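Local coordinates for hypothetical protein BSU32300 (Bacillus subtilis subsp. subtilis str. 168, PDB 1YLM), which probably acts as an RNase, the toxic component of a putative type VII toxin-antitoxin system of the HepT family, at residues E10-F15 and I46-D51; D58-R63 and R130-T135; A21-Q26 and A117-L122. All coordinates share one frame; numbering follows the deposited sequence.

Three long helices, 6-23, 32-59 and 119-137, are joined pairwise by the three contacts, each pair once. Contact 1 lies deepest, its centre about 6 Å from the centre of the chain, and it relies on small side chains and a sulfur beside a ring. Contacts 2 and 3 sit farther out, on opposite sides of that centre, where helix 119-137 meets the end of helix 32-59 and the end of helix 6-23. Contact 2 is aromatic and apolar; contact 3, nearer solvent, adds a hydrogen bond to a carboxylate. Leu13 packing on Arg130 joins contacts 1 and 2, and Ile49 packing on Leu122 joins contacts 1 and 3.

Contact 1 (E10-F15 and I46-D51); sequences EKTLGF and IECILD
Cys48 meets both Thr12 and Phe15 where helices 6-23 and 32-59, running antiparallel in the all-helical bundle of this HepT-like protein, come close together. The backbones approach to 6.1 Å between Thr12 CA and Cys48 CA, a spacing that the small threonine and cysteine side chains make possible. Both point from their own helix toward the other.

The contact with the ring is sulfur-aromatic. Phe15 CG lies anti to the backbone N (chi1 -175°), which carries the ring over toward helix 32-59. The sulfur takes up a place at the ring's edge, near its plane, with Cys48 SG 5.0 Å from the centroid of the Phe15 ring and 80° off the ring normal. A sulfur so placed faces the ring hydrogens instead of the pi cloud.

Plain packing completes the interface. Thr12 OG1 rests against Cys48 CB at 4.2 Å, a touch without a bond.

The neighbourhood links this pair of helices to the dimer and to the presumed active site. Tyr103 of the second subunit packs on Cys48 and hydrogen-bonds Asp51, while Leu104 of that subunit lies on Phe15. Next to Cys48, Glu47 forms a salt bridge with Arg96, the active-site residue inferred by similarity.

The same sulfur that meets Phe15 CD2 at 3.7 Å also lies 3.8 Å from the backbone oxygen of Thr12, Cys48 SG to Thr12 O.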
loop_
_atom_site.group_PDB
_atom_site.type_symbol
_atom_site.label_atom_id
_atom_site.label_comp_id
_atom_site.label_asym_id
_atom_site.label_seq_id
_atom_site.Cartn_x
_atom_site.Cartn_y
_atom_site.Cartn_z
ATOM N N GLU A 10 -16.634 -12.418 -0.924
ATOM C CA GLU A 10 -17.792 -11.549 -0.935
ATOM C C GLU A 10 -17.787 -10.315 -0.005
ATOM O O GLU A 10 -18.110 -9.198 -0.454
ATOM C CB GLU A 10 -19.081 -12.358 -0.603
ATOM C CG GLU A 10 -19.476 -13.451 -1.611
ATOM C CD GLU A 10 -20.762 -14.223 -1.250
ATOM O OE1 GLU A 10 -21.187 -14.201 -0.073
ATOM O OE2 GLU A 10 -21.350 -14.850 -2.169
ATOM N N LYS A 11 -17.301 -10.427 1.226
ATOM C CA LYS A 11 -16.480 -9.393 1.880
ATOM C C LYS A 11 -15.591 -8.433 1.130
ATOM O O LYS A 11 -15.776 -7.212 1.248
ATOM C CB LYS A 11 -15.948 -9.830 3.259
ATOM C CG LYS A 11 -17.111 -10.273 4.193
ATOM C CD LYS A 11 -16.628 -11.036 5.447
ATOM C CE LYS A 11 -17.729 -11.930 6.091
ATOM N NZ LYS A 11 -17.142 -12.845 7.157
ATOM N N THR A 12 -14.652 -8.961 0.365
ATOM C CA THR A 12 -13.791 -8.042 -0.362
ATOM C C THR A 12 -14.487 -7.353 -1.539
ATOM O O THR A 12 -14.168 -6.202 -1.843
ATOM C CB THR A 12 -12.332 -8.565 -0.616
ATOM O OG1 THR A 12 -12.035 -8.723 -2.002
ATOM C CG2 THR A 12 -11.982 -9.748 0.224
ATOM N N LEU A 13 -15.463 -8.023 -2.164
ATOM C CA LEU A 13 -16.284 -7.376 -3.199
ATOM C C LEU A 13 -17.099 -6.199 -2.661
ATOM O O LEU A 13 -17.205 -5.165 -3.309
ATOM C CB LEU A 13 -17.214 -8.399 -3.884
ATOM C CG LEU A 13 -16.582 -9.470 -4.788
ATOM C CD1 LEU A 13 -17.689 -10.294 -5.453
ATOM C CD2 LEU A 13 -15.687 -8.876 -5.834
ATOM N N GLY A 14 -17.683 -6.357 -1.473
ATOM C CA GLY A 14 -18.420 -5.254 -0.836
ATOM C C GLY A 14 -17.526 -4.061 -0.538
ATOM O O GLY A 14 -17.903 -2.914 -0.781
ATOM N N PHE A 15 -16.341 -4.347 0.015
ATOM C CA PHE A 15 -15.341 -3.327 0.308
ATOM C C PHE A 15 -14.951 -2.590 -0.970
ATOM O O PHE A 15 -14.933 -1.355 -1.010
ATOM C CB PHE A 15 -14.121 -4.020 0.891
ATOM C CG PHE A 15 -13.038 -3.085 1.360
ATOM C CD1 PHE A 15 -13.095 -2.517 2.643
ATOM C CD2 PHE A 15 -11.933 -2.823 0.545
ATOM C CE1 PHE A 15 -12.059 -1.669 3.091
ATOM C CE2 PHE A 15 -10.900 -1.978 0.987
ATOM C CZ PHE A 15 -10.974 -1.405 2.253
ATOM N N ILE A 46 -7.043 -2.270 -6.788
ATOM C CA ILE A 46 -6.086 -3.248 -7.343
ATOM C C ILE A 46 -5.961 -4.493 -6.441
ATOM O O ILE A 46 -6.065 -5.632 -6.924
ATOM C CB ILE A 46 -4.677 -2.604 -7.572
ATOM C CG1 ILE A 46 -4.760 -1.543 -8.688
ATOM C CG2 ILE A 46 -3.653 -3.698 -7.927
ATOM C CD1 ILE A 46 -3.523 -0.624 -8.816
ATOM N N GLU A 47 -5.735 -4.272 -5.144
ATOM C CA GLU A 47 -5.554 -5.375 -4.183
ATOM C C GLU A 47 -6.793 -6.270 -4.095
ATOM O O GLU A 47 -6.661 -7.497 -4.042
ATOM C CB GLU A 47 -5.183 -4.868 -2.787
ATOM C CG GLU A 47 -3.767 -4.297 -2.616
ATOM C CD GLU A 47 -2.690 -5.081 -3.363
ATOM O OE1 GLU A 47 -2.199 -6.144 -2.885
ATOM O OE2 GLU A 47 -2.326 -4.608 -4.437
ATOM N N CYS A 48 -7.978 -5.653 -4.080
ATOM C CA CYS A 48 -9.238 -6.386 -4.071
ATOM C C CYS A 48 -9.364 -7.268 -5.317
ATOM O O CYS A 48 -9.804 -8.418 -5.213
ATOM C CB CYS A 48 -10.424 -5.433 -4.037
ATOM S SG CYS A 48 -10.741 -4.623 -2.432
ATOM N N ILE A 49 -8.989 -6.734 -6.481
ATOM C CA ILE A 49 -9.059 -7.530 -7.717
ATOM C C ILE A 49 -8.083 -8.701 -7.654
ATOM O O ILE A 49 -8.452 -9.841 -7.965
ATOM C CB ILE A 49 -8.799 -6.684 -8.969
ATOM C CG1 ILE A 49 -9.938 -5.667 -9.173
ATOM C CG2 ILE A 49 -8.612 -7.592 -10.208
ATOM C CD1 ILE A 49 -9.553 -4.535 -10.166
ATOM N N LEU A 50 -6.843 -8.424 -7.258
ATOM C CA LEU A 50 -5.816 -9.478 -7.214
ATOM C C LEU A 50 -6.142 -10.561 -6.193
ATOM O O LEU A 50 -5.979 -11.756 -6.476
ATOM C CB LEU A 50 -4.447 -8.877 -6.909
ATOM C CG LEU A 50 -3.896 -7.949 -8.001
ATOM C CD1 LEU A 50 -2.570 -7.354 -7.578
ATOM C CD2 LEU A 50 -3.786 -8.649 -9.379
ATOM N N ASP A 51 -6.596 -10.128 -5.011
ATOM C CA ASP A 51 -6.914 -11.043 -3.914
ATOM C C ASP A 51 -8.109 -11.912 -4.289
ATOM O O ASP A 51 -8.075 -13.140 -4.106
ATOM C CB ASP A 51 -7.191 -10.258 -2.610
ATOM C CG ASP A 51 -5.900 -9.777 -1.921
ATOM O OD1 ASP A 51 -4.814 -10.287 -2.248
ATOM O OD2 ASP A 51 -5.978 -8.907 -1.036
#

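Contact 2 (D58-R63 and R130-T135); sequences DGFIMR and RSYLET
Phe60 and Tyr132 form a T-shaped pair in which the tyrosine supplies the edge and the phenylalanine the face. Tyr132 CE2 stands over the centre of the Phe60 ring, 3.7 Å above its plane, and the two planes are turned 86° against each other. With 5.1 Å between the centroids of the Phe60 and Tyr132 rings, the C-H at Tyr132 CE2 points into the pi cloud of Phe60, a favourable electrostatic arrangement. Tyr132 has CG anti to the backbone N (chi1 -161°), a rotation that, with CB already directed at the other segment, lays the ring edge over Phe60.

Leu133 comes to the same phenylalanine from another direction: its CD2 lies at the ring's edge, near the plane, 4.1 Å from Phe60 CE1. Tyr2 adds a further edge-to-face partner for Phe60, and Val4 also packs on it.

The setting is a helix end packed on a helix flank within the HepT-like bundle. Phe60 is the first residue to leave helical backbone angles at the end of helix 32-59, and the chain turns at Ile61, whose phi and psi are both positive, before Met62 points back toward helix 119-137.

Met62, present as selenomethionine, reaches out with its chain extended beyond CG and comes toward Tyr132 from the opposite direction. Its methyl lands by the phenol end of the ring, set obliquely to it, Met62 CE to Tyr132 OH measuring 3.7 Å. On the tyrosine's own helix, Thr135 OG1 donates at 2.8 Å, from above the carbonyl plane, to Ser131 O, an oxygen that also accepts from Thr135 N.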
loop_
_atom_site.group_PDB
_atom_site.type_symbol
_atom_site.label_atom_id
_atom_site.label_comp_id
_atom_site.label_asym_id
_atom_site.label_seq_id
_atom_site.Cartn_x
_atom_site.Cartn_y
_atom_site.Cartn_z
ATOM N N ASP A 58 -7.480 -20.347 -6.784
ATOM C CA ASP A 58 -7.208 -21.381 -5.782
ATOM C C ASP A 58 -8.442 -22.252 -5.518
ATOM O O ASP A 58 -8.338 -23.485 -5.512
ATOM C CB ASP A 58 -6.715 -20.776 -4.467
ATOM C CG ASP A 58 -5.348 -20.098 -4.598
ATOM O OD1 ASP A 58 -4.662 -20.242 -5.645
ATOM O OD2 ASP A 58 -4.964 -19.401 -3.639
ATOM N N GLY A 59 -9.596 -21.620 -5.312
ATOM C CA GLY A 59 -10.842 -22.346 -5.007
ATOM C C GLY A 59 -11.350 -23.233 -6.142
ATOM O O GLY A 59 -11.842 -24.355 -5.899
ATOM N N PHE A 60 -11.244 -22.733 -7.381
ATOM C CA PHE A 60 -11.779 -23.425 -8.562
ATOM C C PHE A 60 -10.736 -24.203 -9.355
ATOM O O PHE A 60 -11.015 -24.586 -10.473
ATOM C CB PHE A 60 -12.512 -22.457 -9.493
ATOM C CG PHE A 60 -13.850 -22.001 -8.956
ATOM C CD1 PHE A 60 -14.002 -20.708 -8.470
ATOM C CD2 PHE A 60 -14.947 -22.874 -8.933
ATOM C CE1 PHE A 60 -15.220 -20.268 -7.970
ATOM C CE2 PHE A 60 -16.182 -22.457 -8.427
ATOM C CZ PHE A 60 -16.328 -21.145 -7.954
ATOM N N ILE A 61 -9.568 -24.447 -8.761
ATOM C CA ILE A 61 -8.479 -25.225 -9.408
ATOM C C ILE A 61 -8.209 -24.722 -10.816
ATOM O O ILE A 61 -8.178 -25.498 -11.780
ATOM C CB ILE A 61 -8.771 -26.766 -9.488
ATOM C CG1 ILE A 61 -9.610 -27.220 -8.302
ATOM C CG2 ILE A 61 -7.445 -27.564 -9.603
ATOM C CD1 ILE A 61 -10.010 -28.697 -8.362
HETATM N N MSE A 62 -8.027 -23.411 -10.932
HETATM C CA MSE A 62 -7.644 -22.818 -12.203
HETATM C C MSE A 62 -6.129 -22.892 -12.331
HETATM O O MSE A 62 -5.422 -23.193 -11.360
HETATM C CB MSE A 62 -8.122 -21.361 -12.276
HETATM C CG MSE A 62 -9.641 -21.184 -12.165
HETATM SE SE MSE A 62 -10.191 -19.431 -12.171
HETATM C CE MSE A 62 -11.940 -19.646 -12.107
ATOM N N ARG A 63 -5.623 -22.586 -13.520
ATOM C CA ARG A 63 -4.177 -22.542 -13.732
ATOM C C ARG A 63 -3.526 -21.642 -12.692
ATOM O O ARG A 63 -4.060 -20.584 -12.345
ATOM C CB ARG A 63 -3.854 -22.044 -15.146
ATOM C CG ARG A 63 -2.373 -21.907 -15.428
ATOM C CD ARG A 63 -2.140 -21.741 -16.911
ATOM N NE ARG A 63 -0.729 -21.942 -17.238
ATOM C CZ ARG A 63 -0.183 -23.111 -17.574
ATOM N NH1 ARG A 63 -0.927 -24.215 -17.638
ATOM N NH2 ARG A 63 1.119 -23.174 -17.850
ATOM N N ARG A 130 -19.649 -12.546 -8.797
ATOM C CA ARG A 130 -20.849 -13.077 -8.166
ATOM C C ARG A 130 -21.617 -14.025 -9.067
ATOM O O ARG A 130 -22.096 -15.035 -8.573
ATOM C CB ARG A 130 -21.772 -11.962 -7.687
ATOM C CG ARG A 130 -21.251 -11.208 -6.496
ATOM C CD ARG A 130 -22.219 -10.087 -6.185
ATOM N NE ARG A 130 -21.698 -9.247 -5.132
ATOM C CZ ARG A 130 -21.439 -7.954 -5.261
ATOM N NH1 ARG A 130 -21.711 -7.306 -6.394
ATOM N NH2 ARG A 130 -20.947 -7.307 -4.222
ATOM N N SER A 131 -21.744 -13.702 -10.361
ATOM C CA SER A 131 -22.428 -14.594 -11.323
ATOM C C SER A 131 -21.720 -15.932 -11.405
ATOM O O SER A 131 -22.357 -16.977 -11.418
ATOM C CB SER A 131 -22.499 -13.994 -12.740
ATOM O OG SER A 131 -23.124 -12.720 -12.735
ATOM N N TYR A 132 -20.396 -15.894 -11.456
ATOM C CA TYR A 132 -19.599 -17.106 -11.494
ATOM C C TYR A 132 -19.807 -17.943 -10.235
ATOM O O TYR A 132 -20.046 -19.145 -10.325
ATOM C CB TYR A 132 -18.117 -16.773 -11.679
ATOM C CG TYR A 132 -17.294 -17.943 -12.167
ATOM C CD1 TYR A 132 -17.094 -18.161 -13.533
ATOM C CD2 TYR A 132 -16.727 -18.836 -11.262
ATOM C CE1 TYR A 132 -16.327 -19.246 -13.981
ATOM C CE2 TYR A 132 -15.957 -19.916 -11.693
ATOM C CZ TYR A 132 -15.766 -20.118 -13.047
ATOM O OH TYR A 132 -15.016 -21.203 -13.438
ATOM N N LEU A 133 -19.740 -17.300 -9.072
ATOM C CA LEU A 133 -19.989 -17.960 -7.790
ATOM C C LEU A 133 -21.380 -18.607 -7.751
ATOM O O LEU A 133 -21.531 -19.771 -7.365
ATOM C CB LEU A 133 -19.835 -16.947 -6.640
ATOM C CG LEU A 133 -18.404 -16.478 -6.332
ATOM C CD1 LEU A 133 -18.357 -15.320 -5.339
ATOM C CD2 LEU A 133 -17.564 -17.662 -5.837
ATOM N N GLU A 134 -22.387 -17.843 -8.156
ATOM C CA GLU A 134 -23.773 -18.315 -8.140
ATOM C C GLU A 134 -23.975 -19.485 -9.097
ATOM O O GLU A 134 -24.655 -20.459 -8.756
ATOM C CB GLU A 134 -24.722 -17.172 -8.479
ATOM C CG GLU A 134 -24.862 -16.133 -7.347
ATOM C CD GLU A 134 -25.351 -14.773 -7.842
ATOM O OE1 GLU A 134 -25.658 -14.636 -9.056
ATOM O OE2 GLU A 134 -25.433 -13.834 -7.016
ATOM N N THR A 135 -23.370 -19.391 -10.282
ATOM C CA THR A 135 -23.464 -20.447 -11.301
ATOM C C THR A 135 -22.777 -21.735 -10.862
ATOM O O THR A 135 -23.324 -22.827 -11.048
ATOM C CB THR A 135 -22.921 -19.964 -12.678
ATOM O OG1 THR A 135 -23.687 -18.826 -13.095
ATOM C CG2 THR A 135 -23.038 -21.051 -13.732
#

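Contact 3 (A21-Q26 and A117-L122); sequences ALFDSQ and AHQTAL
Gln119 reaches Asp24 and Phe23 through an extended side chain: its first torsion puts CG opposite the backbone N (chi1 -168°), and the next continues nearly straight, so that the amide is held well away from its own helix. Asp24 and Phe23 adopt a similar first torsion and project from the end of helix 6-23 to meet it.

The amide divides its two ends between these partners. Its nitrogen donates to the carboxylate, Gln119 NE2 to Asp24 OD1 at 2.8 Å, with an N-H...O angle of 160°, a short and fairly straight bond. The acceptor lies almost in the amide plane, the direction in which the amide N-H points, but the nitrogen meets the oxygen from above the carboxylate plane, 58° out of it. The two side chains cross at about a right angle. Lys116 offers Asp24 OD1 a second partner, though only as a long, weak ion pair.

The amide oxygen turns to the ring, where it sits at the edge near the ring plane, with Gln119 OE1 3.4 Å from Phe23 CE2. The amide and ring planes are steeply inclined to each other. Tyr112, Ile115 and Leu38 also pack around Phe23.

In the bundle, this joins the C-terminal end of helix 6-23 to the N-terminal end of helix 119-137, two helices running antiparallel; His118 holds the N-cap position just before Gln119. Beyond Asp24, Ser25 turns back on the helix it leaves, its OG and its N both donating to Leu22 O.

The bond from Gln119 NE2 to Asp24 probably helps set the rotation of the amide, and leaves its partly negative oxygen beside the slightly positive ring-edge hydrogens of Phe23, probably a weakly favourable match.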
loop_
_atom_site.group_PDB
_atom_site.type_symbol
_atom_site.label_atom_id
_atom_site.label_comp_id
_atom_site.label_asym_id
_atom_site.label_seq_id
_atom_site.Cartn_x
_atom_site.Cartn_y
_atom_site.Cartn_z
ATOM N N ALA A 21 -17.556 3.491 -5.143
ATOM C CA ALA A 21 -18.586 4.510 -4.863
ATOM C C ALA A 21 -17.946 5.826 -4.412
ATOM O O ALA A 21 -18.368 6.904 -4.833
ATOM C CB ALA A 21 -19.562 4.019 -3.831
ATOM N N LEU A 22 -16.910 5.725 -3.588
ATOM C CA LEU A 22 -16.208 6.900 -3.085
ATOM C C LEU A 22 -15.470 7.587 -4.224
ATOM O O LEU A 22 -15.474 8.821 -4.314
ATOM C CB LEU A 22 -15.254 6.520 -1.947
ATOM C CG LEU A 22 -15.930 6.104 -0.639
ATOM C CD1 LEU A 22 -14.909 5.698 0.416
ATOM C CD2 LEU A 22 -16.833 7.233 -0.105
ATOM N N PHE A 23 -14.886 6.790 -5.121
ATOM C CA PHE A 23 -14.226 7.338 -6.307
ATOM C C PHE A 23 -15.232 8.123 -7.138
ATOM O O PHE A 23 -14.924 9.188 -7.663
ATOM C CB PHE A 23 -13.589 6.242 -7.171
ATOM C CG PHE A 23 -13.024 6.761 -8.465
ATOM C CD1 PHE A 23 -11.820 7.459 -8.475
ATOM C CD2 PHE A 23 -13.716 6.596 -9.663
ATOM C CE1 PHE A 23 -11.294 7.970 -9.671
ATOM C CE2 PHE A 23 -13.199 7.096 -10.866
ATOM C CZ PHE A 23 -11.983 7.784 -10.865
ATOM N N ASP A 24 -16.442 7.601 -7.243
ATOM C CA ASP A 24 -17.441 8.227 -8.087
ATOM C C ASP A 24 -18.096 9.443 -7.406
ATOM O O ASP A 24 -18.996 10.043 -7.970
ATOM C CB ASP A 24 -18.474 7.182 -8.526
ATOM C CG ASP A 24 -19.289 7.632 -9.718
ATOM O OD1 ASP A 24 -18.703 7.948 -10.782
ATOM O OD2 ASP A 24 -20.525 7.671 -9.577
ATOM N N SER A 25 -17.590 9.821 -6.226
ATOM C CA SER A 25 -18.148 10.901 -5.393
ATOM C C SER A 25 -17.632 12.300 -5.748
ATOM O O SER A 25 -16.629 12.448 -6.459
ATOM C CB SER A 25 -17.861 10.627 -3.906
ATOM O OG SER A 25 -16.532 11.013 -3.540
ATOM N N GLN A 26 -18.301 13.324 -5.213
ATOM C CA GLN A 26 -17.937 14.729 -5.496
ATOM C C GLN A 26 -16.826 15.257 -4.564
ATOM O O GLN A 26 -17.101 16.000 -3.619
ATOM C CB GLN A 26 -19.178 15.643 -5.454
ATOM C CG GLN A 26 -20.515 14.898 -5.491
ATOM C CD GLN A 26 -21.502 15.457 -6.506
ATOM O OE1 GLN A 26 -21.341 15.269 -7.715
ATOM N NE2 GLN A 26 -22.549 16.120 -6.015
ATOM N N ALA A 117 -11.030 5.904 -16.936
ATOM C CA ALA A 117 -11.020 5.244 -18.241
ATOM C C ALA A 117 -11.571 3.817 -18.183
ATOM O O ALA A 117 -12.099 3.316 -19.169
ATOM C CB ALA A 117 -9.618 5.236 -18.807
ATOM N N HIS A 118 -11.414 3.158 -17.037
ATOM C CA HIS A 118 -11.828 1.757 -16.896
ATOM C C HIS A 118 -12.925 1.586 -15.861
ATOM O O HIS A 118 -13.094 0.508 -15.306
ATOM C CB HIS A 118 -10.604 0.878 -16.596
ATOM C CG HIS A 118 -9.477 1.086 -17.569
ATOM N ND1 HIS A 118 -9.635 0.921 -18.930
ATOM C CD2 HIS A 118 -8.199 1.494 -17.387
ATOM C CE1 HIS A 118 -8.493 1.186 -19.541
ATOM N NE2 HIS A 118 -7.605 1.542 -18.629
ATOM N N GLN A 119 -13.696 2.647 -15.623
ATOM C CA GLN A 119 -14.672 2.627 -14.547
ATOM C C GLN A 119 -15.781 1.591 -14.790
ATOM O O GLN A 119 -16.190 0.899 -13.861
ATOM C CB GLN A 119 -15.240 4.029 -14.293
ATOM C CG GLN A 119 -16.044 4.123 -12.998
ATOM C CD GLN A 119 -16.388 5.538 -12.608
ATOM O OE1 GLN A 119 -15.732 6.483 -13.028
ATOM N NE2 GLN A 119 -17.420 5.690 -11.786
ATOM N N THR A 120 -16.240 1.452 -16.035
ATOM C CA THR A 120 -17.271 0.450 -16.344
ATOM C C THR A 120 -16.812 -1.001 -16.055
ATOM O O THR A 120 -17.552 -1.767 -15.420
ATOM C CB THR A 120 -17.806 0.583 -17.796
ATOM O OG1 THR A 120 -18.415 1.877 -17.966
ATOM C CG2 THR A 120 -18.862 -0.479 -18.077
ATOM N N ALA A 121 -15.615 -1.371 -16.515
ATOM C CA ALA A 121 -15.030 -2.688 -16.213
ATOM C C ALA A 121 -14.862 -2.863 -14.696
ATOM O O ALA A 121 -15.136 -3.936 -14.141
ATOM C CB ALA A 121 -13.710 -2.874 -16.917
ATOM N N LEU A 122 -14.444 -1.801 -14.015
ATOM C CA LEU A 122 -14.358 -1.854 -12.547
ATOM C C LEU A 122 -15.710 -2.139 -11.880
ATOM O O LEU A 122 -15.821 -3.057 -11.060
ATOM C CB LEU A 122 -13.708 -0.580 -11.988
ATOM C CG LEU A 122 -12.207 -0.441 -12.278
ATOM C CD1 LEU A 122 -11.719 0.961 -11.959
ATOM C CD2 LEU A 122 -11.396 -1.491 -11.501
#